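Local structure of glycoside hydrolase family 81 (6FOP) at residues A[466-478]-A[522-535]. The protein probably hydrolyses beta-1,3-glucans such as laminarin, as a family 81 glycoside hydrolase of the Clostridium thermocellum cellulosome. Numbering follows the deposited sequence. Where two conformers were deposited one is given.
Sequences FLRNFDPYEGHSW and YLYTTEVEAVCNYW. With CA (calcium ion), chain B.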
loop_
_atom_site.group_PDB
_atom_site.type_symbol
_atom_site.label_atom_id
_atom_site.label_comp_id
_atom_site.label_asym_id
_atom_site.label_seq_id
_atom_site.Cartn_x
_atom_site.Cartn_y
_atom_site.Cartn_z
ATOM N N PHE A 466 2.606 12.462 -5.269
ATOM C CA PHE A 466 3.548 11.354 -5.400
ATOM C C PHE A 466 2.980 10.102 -4.747
ATOM O O PHE A 466 2.621 10.126 -3.574
ATOM C CB PHE A 466 4.874 11.729 -4.750
ATOM C CG PHE A 466 5.962 10.713 -4.927
ATOM C CD1 PHE A 466 6.582 10.541 -6.153
ATOM C CD2 PHE A 466 6.431 9.995 -3.847
ATOM C CE1 PHE A 466 7.592 9.618 -6.284
ATOM C CE2 PHE A 466 7.455 9.081 -3.978
ATOM C CZ PHE A 466 8.032 8.904 -5.200
ATOM N N LEU A 467 2.864 9.023 -5.512
ATOM C CA LEU A 467 2.443 7.712 -4.997
ATOM C C LEU A 467 1.234 7.770 -4.082
ATOM O O LEU A 467 1.309 7.436 -2.876
ATOM C CB LEU A 467 3.620 7.002 -4.313
ATOM C CG LEU A 467 4.868 6.685 -5.119
ATOM C CD1 LEU A 467 5.866 5.931 -4.253
ATOM C CD2 LEU A 467 4.540 5.902 -6.401
ATOM N N ARG A 468 0.098 8.154 -4.648
ATOM C CA ARG A 468 -1.094 8.335 -3.832
ATOM C C ARG A 468 -1.398 7.182 -2.896
ATOM O O ARG A 468 -1.252 7.297 -1.664
ATOM C CB ARG A 468 -2.335 8.674 -4.666
ATOM C CG ARG A 468 -3.544 9.049 -3.824
ATOM C CD ARG A 468 -4.846 9.075 -4.599
ATOM N NE ARG A 468 -4.749 9.943 -5.763
ATOM C CZ ARG A 468 -4.872 11.270 -5.748
ATOM N NH1 ARG A 468 -5.112 11.948 -4.614
ATOM N NH2 ARG A 468 -4.713 11.952 -6.871
ATOM N N ASN A 469 -1.836 6.036 -3.436
ATOM C CA ASN A 469 -2.322 4.990 -2.535
ATOM C C ASN A 469 -1.237 4.235 -1.767
ATOM O O ASN A 469 -1.489 3.771 -0.642
ATOM C CB ASN A 469 -3.248 4.042 -3.257
ATOM C CG ASN A 469 -4.519 4.737 -3.675
ATOM O OD1 ASN A 469 -4.574 5.282 -4.790
ATOM N ND2 ASN A 469 -5.510 4.776 -2.812
ATOM N N PHE A 470 -0.027 4.159 -2.319
ATOM C CA PHE A 470 1.032 3.381 -1.701
ATOM C C PHE A 470 1.689 4.175 -0.585
ATOM O O PHE A 470 2.002 5.358 -0.798
ATOM C CB PHE A 470 2.070 2.972 -2.720
ATOM C CG PHE A 470 3.035 1.940 -2.210
ATOM C CD1 PHE A 470 2.594 0.627 -1.970
ATOM C CD2 PHE A 470 4.363 2.225 -2.024
ATOM C CE1 PHE A 470 3.472 -0.342 -1.515
ATOM C CE2 PHE A 470 5.241 1.248 -1.584
ATOM C CZ PHE A 470 4.788 -0.039 -1.329
ATOM N N ASP A 471 1.965 3.537 0.553
ATOM C CA ASP A 471 2.724 4.134 1.686
ATOM C C ASP A 471 4.127 3.505 1.612
ATOM O O ASP A 471 4.302 2.315 1.892
ATOM C CB ASP A 471 2.037 3.772 2.984
ATOM C CG ASP A 471 2.728 4.325 4.230
ATOM O OD1 ASP A 471 3.977 4.419 4.214
ATOM O OD2 ASP A 471 1.992 4.541 5.231
ATOM N N PRO A 472 5.129 4.291 1.216
ATOM C CA PRO A 472 6.464 3.707 1.030
ATOM C C PRO A 472 7.090 3.079 2.268
ATOM O O PRO A 472 7.958 2.200 2.152
ATOM C CB PRO A 472 7.307 4.877 0.517
ATOM C CG PRO A 472 6.340 5.884 0.046
ATOM C CD PRO A 472 5.093 5.717 0.828
ATOM N N TYR A 473 6.704 3.565 3.444
ATOM C CA TYR A 473 7.345 3.116 4.671
ATOM C C TYR A 473 6.627 1.921 5.298
ATOM O O TYR A 473 7.274 0.971 5.744
ATOM C CB TYR A 473 7.617 4.259 5.675
ATOM C CG TYR A 473 8.857 4.054 6.512
ATOM C CD1 TYR A 473 8.788 3.401 7.744
ATOM C CD2 TYR A 473 10.071 4.566 6.101
ATOM C CE1 TYR A 473 9.914 3.223 8.506
ATOM C CE2 TYR A 473 11.209 4.389 6.879
ATOM C CZ TYR A 473 11.119 3.753 8.109
ATOM O OH TYR A 473 12.255 3.574 8.889
ATOM N N GLU A 474 5.302 1.962 5.335
ATOM C CA GLU A 474 4.575 0.759 5.752
ATOM C C GLU A 474 4.684 -0.349 4.703
ATOM O O GLU A 474 4.415 -1.501 5.029
ATOM C CB GLU A 474 3.103 1.037 6.064
ATOM C CG GLU A 474 2.904 1.862 7.322
ATOM C CD GLU A 474 1.691 1.524 8.149
ATOM O OE1 GLU A 474 1.044 0.436 7.989
ATOM O OE2 GLU A 474 1.400 2.350 9.057
ATOM N N GLY A 475 5.014 0.014 3.462
ATOM C CA GLY A 475 5.165 -0.958 2.386
ATOM C C GLY A 475 3.892 -1.512 1.804
ATOM O O GLY A 475 3.933 -2.555 1.156
ATOM N N HIS A 476 2.765 -0.846 2.040
ATOM C CA HIS A 476 1.506 -1.287 1.493
ATOM C C HIS A 476 0.652 -0.076 1.183
ATOM O O HIS A 476 1.017 1.059 1.561
ATOM C CB HIS A 476 0.765 -2.237 2.453
ATOM C CG HIS A 476 0.335 -1.569 3.715
ATOM N ND1 HIS A 476 -0.816 -0.809 3.798
ATOM C CD2 HIS A 476 0.957 -1.458 4.913
ATOM C CE1 HIS A 476 -0.870 -0.246 4.998
ATOM N NE2 HIS A 476 0.172 -0.653 5.696
ATOM N N SER A 477 -0.510 -0.301 0.610
ATOM C CA SER A 477 -1.424 0.731 0.247
ATOM C C SER A 477 -2.495 1.019 1.279
ATOM O O SER A 477 -2.722 0.221 2.216
ATOM C CB SER A 477 -2.012 0.416 -1.116
ATOM O OG SER A 477 -0.996 0.306 -2.091
ATOM N N TRP A 478 -3.156 2.159 1.088
ATOM C CA TRP A 478 -4.217 2.610 1.957
ATOM C C TRP A 478 -5.462 2.951 1.139
ATOM O O TRP A 478 -5.388 3.601 0.076
ATOM C CB TRP A 478 -3.808 3.852 2.719
ATOM C CG TRP A 478 -2.745 3.689 3.766
ATOM C CD1 TRP A 478 -1.544 4.334 3.786
ATOM C CD2 TRP A 478 -2.805 2.943 4.985
ATOM N NE1 TRP A 478 -0.834 4.019 4.913
ATOM C CE2 TRP A 478 -1.585 3.172 5.672
ATOM C CE3 TRP A 478 -3.731 2.061 5.548
ATOM C CZ2 TRP A 478 -1.324 2.636 6.914
ATOM C CZ3 TRP A 478 -3.470 1.527 6.792
ATOM C CH2 TRP A 478 -2.251 1.799 7.449
ATOM N N TYR A 522 8.559 -2.162 -8.196
ATOM C CA TYR A 522 8.705 -1.580 -6.850
ATOM C C TYR A 522 7.447 -1.762 -6.001
ATOM O O TYR A 522 7.472 -2.283 -4.861
ATOM C CB TYR A 522 9.101 -0.095 -6.981
ATOM C CG TYR A 522 8.856 0.768 -5.743
ATOM C CD1 TYR A 522 9.636 0.616 -4.603
ATOM C CD2 TYR A 522 7.820 1.686 -5.699
ATOM C CE1 TYR A 522 9.417 1.384 -3.465
ATOM C CE2 TYR A 522 7.587 2.435 -4.550
ATOM C CZ TYR A 522 8.383 2.283 -3.457
ATOM O OH TYR A 522 8.133 3.034 -2.329
ATOM N N LEU A 523 6.317 -1.324 -6.553
ATOM C CA LEU A 523 5.048 -1.421 -5.816
ATOM C C LEU A 523 4.651 -2.847 -5.516
ATOM O O LEU A 523 4.276 -3.183 -4.393
ATOM C CB LEU A 523 3.942 -0.687 -6.571
ATOM C CG LEU A 523 4.163 0.814 -6.783
ATOM C CD1 LEU A 523 3.192 1.367 -7.823
ATOM C CD2 LEU A 523 3.999 1.567 -5.457
ATOM N N TYR A 524 4.669 -3.672 -6.554
ATOM C CA TYR A 524 4.264 -5.060 -6.444
ATOM C C TYR A 524 5.109 -5.823 -5.443
ATOM O O TYR A 524 4.593 -6.481 -4.529
ATOM C CB TYR A 524 4.371 -5.712 -7.836
ATOM C CG TYR A 524 4.103 -7.201 -7.859
ATOM C CD1 TYR A 524 2.812 -7.712 -7.936
ATOM C CD2 TYR A 524 5.147 -8.102 -7.771
ATOM C CE1 TYR A 524 2.592 -9.089 -7.936
ATOM C CE2 TYR A 524 4.927 -9.470 -7.797
ATOM C CZ TYR A 524 3.651 -9.960 -7.871
ATOM O OH TYR A 524 3.455 -11.313 -7.884
ATOM N N THR A 525 6.424 -5.759 -5.610
ATOM C CA THR A 525 7.323 -6.523 -4.769
ATOM C C THR A 525 7.202 -6.097 -3.310
ATOM O O THR A 525 7.151 -6.921 -2.401
ATOM C CB THR A 525 8.758 -6.383 -5.300
ATOM O OG1 THR A 525 8.802 -6.781 -6.697
ATOM C CG2 THR A 525 9.708 -7.249 -4.523
ATOM N N THR A 526 7.139 -4.777 -3.098
ATOM C CA THR A 526 7.081 -4.284 -1.726
ATOM C C THR A 526 5.727 -4.638 -1.078
ATOM O O THR A 526 5.701 -5.142 0.049
ATOM C CB THR A 526 7.324 -2.787 -1.681
ATOM O OG1 THR A 526 8.568 -2.466 -2.312
ATOM C CG2 THR A 526 7.379 -2.326 -0.221
ATOM N N GLU A 527 4.601 -4.406 -1.776
ATOM C CA GLU A 527 3.317 -4.761 -1.195
ATOM C C GLU A 527 3.229 -6.233 -0.844
ATOM O O GLU A 527 2.719 -6.597 0.223
ATOM C CB GLU A 527 2.152 -4.285 -2.072
ATOM C CG GLU A 527 0.817 -4.327 -1.335
ATOM C CD GLU A 527 0.047 -3.015 -1.255
ATOM O OE1 GLU A 527 0.356 -2.060 -2.018
ATOM O OE2 GLU A 527 -0.853 -2.929 -0.381
ATOM N N VAL A 528 3.765 -7.085 -1.708
ATOM C CA VAL A 528 3.756 -8.515 -1.421
ATOM C C VAL A 528 4.527 -8.792 -0.111
ATOM O O VAL A 528 4.080 -9.576 0.735
ATOM C CB VAL A 528 4.347 -9.314 -2.595
ATOM C CG1 VAL A 528 4.667 -10.745 -2.172
ATOM C CG2 VAL A 528 3.349 -9.329 -3.771
ATOM N N GLU A 529 5.682 -8.152 0.046
ATOM C CA GLU A 529 6.481 -8.355 1.274
ATOM C C GLU A 529 5.698 -7.906 2.517
ATOM O O GLU A 529 5.682 -8.614 3.549
ATOM C CB GLU A 529 7.792 -7.586 1.204
ATOM C CG GLU A 529 8.771 -8.138 0.203
ATOM C CD GLU A 529 9.408 -9.455 0.615
ATOM O OE1 GLU A 529 9.555 -9.732 1.833
ATOM O OE2 GLU A 529 9.827 -10.193 -0.283
ATOM N N ALA A 530 5.008 -6.761 2.424
ATOM C CA ALA A 530 4.185 -6.295 3.539
ATOM C C ALA A 530 3.011 -7.251 3.819
ATOM O O ALA A 530 2.705 -7.567 4.970
ATOM C CB ALA A 530 3.687 -4.874 3.282
ATOM N N VAL A 531 2.366 -7.726 2.763
ATOM C CA VAL A 531 1.248 -8.647 2.877
ATOM C C VAL A 531 1.635 -9.915 3.614
ATOM O O VAL A 531 0.907 -10.391 4.497
ATOM C CB VAL A 531 0.656 -8.928 1.483
ATOM C CG1 VAL A 531 -0.278 -10.118 1.508
ATOM C CG2 VAL A 531 -0.093 -7.716 1.021
ATOM N N CYS A 532 2.805 -10.448 3.278
ATOM C CA CYS A 532 3.280 -11.649 3.922
ATOM C C CYS A 532 3.471 -11.497 5.442
ATOM O O CYS A 532 3.448 -12.481 6.169
ATOM C CB CYS A 532 4.537 -12.150 3.248
ATOM S SG CYS A 532 4.255 -12.779 1.590
ATOM N N ASN A 533 3.676 -10.261 5.896
ATOM C CA ASN A 533 3.744 -9.955 7.311
ATOM C C ASN A 533 2.417 -9.572 7.953
ATOM O O ASN A 533 1.980 -10.249 8.908
ATOM C CB ASN A 533 4.784 -8.844 7.531
ATOM C CG ASN A 533 6.183 -9.367 7.371
ATOM O OD1 ASN A 533 6.718 -10.020 8.269
ATOM N ND2 ASN A 533 6.788 -9.089 6.244
ATOM N N TYR A 534 1.784 -8.507 7.476
ATOM C CA TYR A 534 0.702 -7.854 8.239
ATOM C C TYR A 534 -0.669 -8.452 7.959
ATOM O O TYR A 534 -1.576 -8.280 8.744
ATOM C CB TYR A 534 0.733 -6.319 8.056
ATOM C CG TYR A 534 2.146 -5.790 8.214
ATOM C CD1 TYR A 534 2.878 -6.016 9.383
ATOM C CD2 TYR A 534 2.775 -5.143 7.176
ATOM C CE1 TYR A 534 4.197 -5.619 9.497
ATOM C CE2 TYR A 534 4.084 -4.739 7.255
ATOM C CZ TYR A 534 4.809 -4.976 8.419
ATOM O OH TYR A 534 6.134 -4.586 8.504
ATOM N N TRP A 535 -0.822 -9.125 6.819
ATOM C CA TRP A 535 -2.067 -9.855 6.512
ATOM C C TRP A 535 -1.984 -11.357 6.794
ATOM O O TRP A 535 -2.884 -11.930 7.400
ATOM C CB TRP A 535 -2.484 -9.606 5.041
ATOM C CG TRP A 535 -3.213 -8.303 4.786
ATOM C CD1 TRP A 535 -4.527 -8.139 4.697
ATOM C CD2 TRP A 535 -2.637 -6.973 4.638
ATOM N NE1 TRP A 535 -4.857 -6.834 4.449
ATOM C CE2 TRP A 535 -3.708 -6.087 4.404
ATOM C CE3 TRP A 535 -1.335 -6.460 4.631
ATOM C CZ2 TRP A 535 -3.517 -4.723 4.168
ATOM C CZ3 TRP A 535 -1.151 -5.097 4.411
ATOM C CH2 TRP A 535 -2.239 -4.245 4.214
HETATM CA CA CA B . 0.980 7.436 -0.574
HETATM O O HOH W 1 2.840 8.859 -1.051
HETATM O O HOH W 2 -0.367 6.034 0.876
HETATM O O HOH W 3 9.023 1.594 -0.263
HETATM O O HOH W 4 1.973 7.653 1.637
HETATM O O HOH W 5 -0.136 9.478 -0.075
#
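A small beta hairpin, strands 470-471 and 476-477 closed by a turn with a G1 beta bulge at Gly475 and His476, lies against helix 514-534 in the family 81 C-terminal domain, and Phe470 and Glu527 carry much of the contact. Phe470, with CG anti to its backbone N (chi1 -168°), turns one flat ring face to Leu523, whose branched end puts CD2 3.7 Å from the Phe470 ring centroid in a CH-pi contact. At the ring's edge, the compact methyl Thr526 CG2 meets Phe470 CZ at 3.6 Å. Glu527 bends at chi2 (123°) to bring its carboxylate to the backbone of Ser477. Glu527 OE1 accepts a hydrogen bond from Ser477 OG through its syn lone pair (2.7 Å), and Glu527 OE2 accepts one from Ser477 N (2.8 Å), met from above the carboxylate plane; serine thus serves both oxygens. Glycine suits position 475 because phi is positive and a beta carbon would point at the helix, tight against Thr526 CG2. Gly475 O lies 3.2 Å from the small Ala530 CB and 3.3 Å from Glu527 CA, the latter a CA-H...O contact. Trp535 points its six-membered ring edge at the face of His476, planes 77° apart. His476 NE2 donates to Glu474 OE1 (2.7 Å) and ND1 to Ser477 O, setting the ring's rotation; Glu474 also salt-bridges Lys129 and Arg285. Just before and at the first strand, backbone oxygens of Leu467, Arg468 and Phe470, with four waters, bind a calcium ion. Trp501 NE1 hydrogen-bonds to Glu527 OE1 and Gln491 NE2 to Glu527 OE2, so four donors fix this buried carboxylate's orientation, and the two from Ser477 tie hairpin to helix.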